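Predicted phosphatase, HAD family (Clostridium acetobutylicum, PDB 3MC1) is a predicted phosphatase of the haloacid dehalogenase superfamily, probably hydrolysing phosphate esters at a metal-dependent active site, with its substrate not established. Local coordinates at residues Ser142-Ser154 with Glu169-Pro181. Residues are numbered along the deposited sequence; the frame is centred on the assembly and turned at random.
Sequences STKEDVIRYAMES and EYDVIGALKNNLP
The side-chain amide of Asn178 bridges the two helices through its two N-H groups. ND2 donates to Glu145 O at 3.0 Å, nearly straight (167°) and on a lone pair in the carbonyl plane, and also to Gly174 O, one turn back in its own segment. Both acceptors lie close to the amide plane, which fixes the rotation of the group; Glu145 O still receives its helical bond from Arg149 N. At the other end of the amide, Asn178 OD1 sits over one face of the Arg149 guanidinium, 3.0 Å from NH1 but at too poor an angle for a hydrogen bond. Arg149 NH2 instead donates to Lys177 O at 2.9 Å, with that oxygen at the guanidinium edge, and makes a weak hydrogen bond, part of a salt bridge, to Glu145 OE2. The Glu145 carboxylate also packs crosswise on the aliphatic part of Lys177.

At Gly174 the backbones come within 3.9 Å between Glu145 N and Gly174 CA, and the segment axes cross at -49°. These are neighbouring helices on one side of the Rossmann-like HAD core, where Ile148 and Ala175 both rest on Met164 of strand 162-166. Toward the active site, Lys144 NZ forms a salt bridge to Asp171 OD1, 2.5 Å away and above the carboxylate plane. Bends at chi2, chi3 and chi4, each near +55°, curl the lysine chain back over that oxygen. Arg168 N donates to Asp171 OD2, helping to position the carboxylate near the sodium ion bound by Asp10, Asp12 and Asp167; this lysine probably matches the conserved motif III lysine of HAD phosphatases. At the far end, selenomethionine Met152 and Leu180 meet tip to tip, CE to CD2 3.6 Å; Leu180 itself closes the Schellman motif, its N bonded to Ala175 O, with Asn179 as the C-prime residue.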
loop_
_atom_site.group_PDB
_atom_site.type_symbol
_atom_site.label_atom_id
_atom_site.label_comp_id
_atom_site.label_asym_id
_atom_site.label_seq_id
_atom_site.Cartn_x
_atom_site.Cartn_y
_atom_site.Cartn_z
ATOM N N SER A 142 9.386 0.821 -7.962
ATOM C CA SER A 142 7.966 0.956 -7.663
ATOM C C SER A 142 7.123 -0.303 -7.472
ATOM O O SER A 142 6.085 -0.232 -6.815
ATOM C CB SER A 142 7.296 1.845 -8.720
ATOM O OG SER A 142 7.410 1.283 -10.012
ATOM N N THR A 143 7.523 -1.444 -8.033
ATOM C CA THR A 143 6.706 -2.645 -7.833
ATOM C C THR A 143 6.836 -3.096 -6.386
ATOM O O THR A 143 7.842 -2.825 -5.733
ATOM C CB THR A 143 7.105 -3.814 -8.778
ATOM O OG1 THR A 143 8.461 -4.199 -8.535
ATOM C CG2 THR A 143 6.941 -3.396 -10.246
ATOM N N LYS A 144 5.807 -3.772 -5.885
ATOM C CA LYS A 144 5.794 -4.245 -4.509
ATOM C C LYS A 144 7.028 -5.087 -4.185
ATOM O O LYS A 144 7.655 -4.911 -3.138
ATOM C CB LYS A 144 4.504 -5.041 -4.259
ATOM C CG LYS A 144 4.207 -5.346 -2.800
ATOM C CD LYS A 144 4.181 -4.095 -1.918
ATOM C CE LYS A 144 3.241 -3.012 -2.455
ATOM N NZ LYS A 144 1.853 -3.496 -2.721
ATOM N N GLU A 145 7.376 -5.996 -5.087
ATOM C CA GLU A 145 8.548 -6.846 -4.899
ATOM C C GLU A 145 9.812 -6.013 -4.730
ATOM O O GLU A 145 10.612 -6.256 -3.833
ATOM C CB GLU A 145 8.747 -7.766 -6.101
ATOM C CG GLU A 145 10.121 -8.421 -6.126
ATOM C CD GLU A 145 10.408 -9.142 -7.428
ATOM O OE1 GLU A 145 10.314 -8.500 -8.493
ATOM O OE2 GLU A 145 10.731 -10.348 -7.383
ATOM N N ASP A 146 9.988 -5.023 -5.597
ATOM C CA ASP A 146 11.191 -4.197 -5.547
ATOM C C ASP A 146 11.286 -3.281 -4.332
ATOM O O ASP A 146 12.379 -3.044 -3.823
ATOM C CB ASP A 146 11.324 -3.367 -6.833
ATOM C CG ASP A 146 11.448 -4.231 -8.094
ATOM O OD1 ASP A 146 11.738 -5.446 -7.976
ATOM O OD2 ASP A 146 11.270 -3.685 -9.212
ATOM N N VAL A 147 10.158 -2.762 -3.856
ATOM C CA VAL A 147 10.200 -1.877 -2.698
ATOM C C VAL A 147 10.435 -2.677 -1.417
ATOM O O VAL A 147 11.165 -2.240 -0.523
ATOM C CB VAL A 147 8.897 -1.044 -2.586
ATOM C CG1 VAL A 147 8.888 -0.238 -1.298
ATOM C CG2 VAL A 147 8.798 -0.101 -3.779
ATOM N N ILE A 148 9.824 -3.854 -1.330
ATOM C CA ILE A 148 10.020 -4.691 -0.154
ATOM C C ILE A 148 11.502 -5.107 -0.101
ATOM O O ILE A 148 12.135 -5.050 0.950
ATOM C CB ILE A 148 9.120 -5.952 -0.210
ATOM C CG1 ILE A 148 7.656 -5.554 0.041
ATOM C CG2 ILE A 148 9.592 -6.972 0.824
ATOM C CD1 ILE A 148 6.627 -6.681 -0.193
ATOM N N ARG A 149 12.046 -5.505 -1.250
ATOM C CA ARG A 149 13.441 -5.935 -1.328
ATOM C C ARG A 149 14.395 -4.818 -0.918
ATOM O O ARG A 149 15.376 -5.065 -0.223
ATOM C CB ARG A 149 13.779 -6.402 -2.753
ATOM C CG ARG A 149 15.116 -7.132 -2.859
ATOM C CD ARG A 149 15.370 -7.665 -4.263
ATOM N NE ARG A 149 14.270 -8.483 -4.769
ATOM C CZ ARG A 149 13.898 -9.650 -4.254
ATOM N NH1 ARG A 149 14.540 -10.146 -3.205
ATOM N NH2 ARG A 149 12.890 -10.328 -4.794
ATOM N N TYR A 150 14.111 -3.593 -1.354
ATOM C CA TYR A 150 14.954 -2.452 -1.018
ATOM C C TYR A 150 14.807 -2.104 0.457
ATOM O O TYR A 150 15.777 -1.749 1.111
ATOM C CB TYR A 150 14.589 -1.232 -1.877
ATOM C CG TYR A 150 15.519 -0.046 -1.687
ATOM C CD1 TYR A 150 16.873 -0.129 -2.020
ATOM C CD2 TYR A 150 15.049 1.149 -1.158
ATOM C CE1 TYR A 150 17.736 0.962 -1.824
ATOM C CE2 TYR A 150 15.896 2.236 -0.956
ATOM C CZ TYR A 150 17.237 2.141 -1.288
ATOM O OH TYR A 150 18.062 3.230 -1.076
ATOM N N ALA A 151 13.591 -2.201 0.981
ATOM C CA ALA A 151 13.357 -1.900 2.388
ATOM C C ALA A 151 14.140 -2.895 3.249
ATOM O O ALA A 151 14.801 -2.513 4.220
ATOM C CB ALA A 151 11.866 -1.991 2.704
HETATM N N MSE A 152 14.060 -4.173 2.888
HETATM C CA MSE A 152 14.769 -5.205 3.623
HETATM C C MSE A 152 16.278 -4.971 3.517
HETATM O O MSE A 152 16.993 -5.029 4.517
HETATM C CB MSE A 152 14.375 -6.580 3.086
HETATM C CG MSE A 152 12.913 -6.918 3.372
HETATM SE SE MSE A 152 12.374 -8.647 2.702
HETATM C CE MSE A 152 13.258 -9.761 4.026
ATOM N N GLU A 153 16.757 -4.686 2.310
ATOM C CA GLU A 153 18.176 -4.407 2.105
ATOM C C GLU A 153 18.626 -3.203 2.937
ATOM O O GLU A 153 19.679 -3.237 3.577
ATOM C CB GLU A 153 18.453 -4.134 0.622
ATOM C CG GLU A 153 18.372 -5.374 -0.259
ATOM C CD GLU A 153 18.585 -5.061 -1.719
ATOM O OE1 GLU A 153 19.028 -3.936 -2.023
ATOM O OE2 GLU A 153 18.311 -5.937 -2.565
ATOM N N SER A 154 17.818 -2.147 2.935
ATOM C CA SER A 154 18.135 -0.925 3.668
ATOM C C SER A 154 18.213 -1.088 5.172
ATOM O O SER A 154 19.026 -0.436 5.827
ATOM C CB SER A 154 17.103 0.157 3.352
ATOM O OG SER A 154 17.139 0.491 1.978
ATOM N N GLU A 169 -3.528 -8.705 -3.970
ATOM C CA GLU A 169 -2.731 -9.834 -4.434
ATOM C C GLU A 169 -1.296 -9.387 -4.701
ATOM O O GLU A 169 -0.367 -10.176 -4.582
ATOM C CB GLU A 169 -3.329 -10.401 -5.720
ATOM C CG GLU A 169 -3.280 -9.430 -6.888
ATOM C CD GLU A 169 -3.801 -10.043 -8.172
ATOM O OE1 GLU A 169 -3.345 -11.155 -8.526
ATOM O OE2 GLU A 169 -4.658 -9.412 -8.829
ATOM N N TYR A 170 -1.128 -8.117 -5.059
ATOM C CA TYR A 170 0.190 -7.559 -5.340
ATOM C C TYR A 170 1.083 -7.635 -4.106
ATOM O O TYR A 170 2.302 -7.833 -4.209
ATOM C CB TYR A 170 0.046 -6.110 -5.793
ATOM C CG TYR A 170 -0.874 -5.965 -6.982
ATOM C CD1 TYR A 170 -0.502 -6.450 -8.235
ATOM C CD2 TYR A 170 -2.139 -5.387 -6.846
ATOM C CE1 TYR A 170 -1.363 -6.366 -9.328
ATOM C CE2 TYR A 170 -3.014 -5.299 -7.935
ATOM C CZ TYR A 170 -2.618 -5.792 -9.173
ATOM O OH TYR A 170 -3.471 -5.720 -10.254
ATOM N N ASP A 171 0.470 -7.468 -2.937
ATOM C CA ASP A 171 1.209 -7.538 -1.692
ATOM C C ASP A 171 1.656 -8.969 -1.425
ATOM O O ASP A 171 2.783 -9.202 -0.988
ATOM C CB ASP A 171 0.339 -7.025 -0.553
ATOM C CG ASP A 171 0.038 -5.550 -0.696
ATOM O OD1 ASP A 171 1.009 -4.772 -0.713
ATOM O OD2 ASP A 171 -1.147 -5.173 -0.800
ATOM N N VAL A 172 0.775 -9.926 -1.700
ATOM C CA VAL A 172 1.092 -11.335 -1.496
ATOM C C VAL A 172 2.219 -11.749 -2.440
ATOM O O VAL A 172 3.190 -12.375 -2.019
ATOM C CB VAL A 172 -0.148 -12.237 -1.754
ATOM C CG1 VAL A 172 0.203 -13.692 -1.486
ATOM C CG2 VAL A 172 -1.305 -11.805 -0.859
ATOM N N ILE A 173 2.083 -11.386 -3.711
ATOM C CA ILE A 173 3.087 -11.707 -4.716
ATOM C C ILE A 173 4.431 -11.065 -4.351
ATOM O O ILE A 173 5.481 -11.705 -4.444
ATOM C CB ILE A 173 2.622 -11.222 -6.119
ATOM C CG1 ILE A 173 1.313 -11.925 -6.491
ATOM C CG2 ILE A 173 3.695 -11.500 -7.164
ATOM C CD1 ILE A 173 0.586 -11.332 -7.681
ATOM N N GLY A 174 4.392 -9.802 -3.931
ATOM C CA GLY A 174 5.611 -9.101 -3.551
ATOM C C GLY A 174 6.280 -9.748 -2.349
ATOM O O GLY A 174 7.510 -9.801 -2.262
ATOM N N ALA A 175 5.467 -10.243 -1.422
ATOM C CA ALA A 175 5.979 -10.902 -0.220
ATOM C C ALA A 175 6.604 -12.238 -0.599
ATOM O O ALA A 175 7.723 -12.556 -0.197
ATOM C CB ALA A 175 4.850 -11.119 0.780
ATOM N N LEU A 176 5.871 -13.020 -1.379
ATOM C CA LEU A 176 6.365 -14.320 -1.817
ATOM C C LEU A 176 7.715 -14.171 -2.506
ATOM O O LEU A 176 8.650 -14.919 -2.220
ATOM C CB LEU A 176 5.357 -14.972 -2.771
ATOM C CG LEU A 176 3.999 -15.343 -2.151
ATOM C CD1 LEU A 176 3.007 -15.767 -3.238
ATOM C CD2 LEU A 176 4.195 -16.466 -1.133
ATOM N N LYS A 177 7.816 -13.194 -3.403
ATOM C CA LYS A 177 9.052 -12.949 -4.143
ATOM C C LYS A 177 10.245 -12.560 -3.277
ATOM O O LYS A 177 11.387 -12.569 -3.743
ATOM C CB LYS A 177 8.821 -11.879 -5.213
ATOM C CG LYS A 177 7.869 -12.346 -6.296
ATOM C CD LYS A 177 7.875 -11.418 -7.492
ATOM C CE LYS A 177 7.136 -12.048 -8.661
ATOM N NZ LYS A 177 7.169 -11.172 -9.864
ATOM N N ASN A 178 9.975 -12.215 -2.023
ATOM C CA ASN A 178 11.017 -11.840 -1.076
ATOM C C ASN A 178 11.083 -12.884 0.038
ATOM O O ASN A 178 11.699 -12.667 1.080
ATOM C CB ASN A 178 10.720 -10.457 -0.488
ATOM C CG ASN A 178 11.184 -9.333 -1.386
ATOM O OD1 ASN A 178 12.382 -9.043 -1.464
ATOM N ND2 ASN A 178 10.243 -8.697 -2.082
ATOM N N ASN A 179 10.430 -14.016 -0.192
ATOM C CA ASN A 179 10.407 -15.099 0.780
ATOM C C ASN A 179 9.851 -14.711 2.134
ATOM O O ASN A 179 10.327 -15.172 3.176
ATOM C CB ASN A 179 11.806 -15.684 0.941
ATOM C CG ASN A 179 12.267 -16.387 -0.308
ATOM O OD1 ASN A 179 11.555 -17.240 -0.845
ATOM N ND2 ASN A 179 13.455 -16.037 -0.785
ATOM N N LEU A 180 8.821 -13.877 2.115
ATOM C CA LEU A 180 8.195 -13.437 3.347
ATOM C C LEU A 180 6.774 -13.944 3.461
ATOM O O LEU A 180 6.038 -14.000 2.474
ATOM C CB LEU A 180 8.128 -11.911 3.414
ATOM C CG LEU A 180 9.386 -11.062 3.509
ATOM C CD1 LEU A 180 8.959 -9.595 3.553
ATOM C CD2 LEU A 180 10.173 -11.437 4.757
ATOM N N PRO A 181 6.373 -14.342 4.673
ATOM C CA PRO A 181 4.995 -14.812 4.814
ATOM C C PRO A 181 4.169 -13.538 4.720
ATOM O O PRO A 181 4.681 -12.439 4.982
ATOM C CB PRO A 181 4.975 -15.418 6.212
ATOM C CG PRO A 181 5.995 -14.610 6.941
ATOM C CD PRO A 181 7.116 -14.476 5.936
#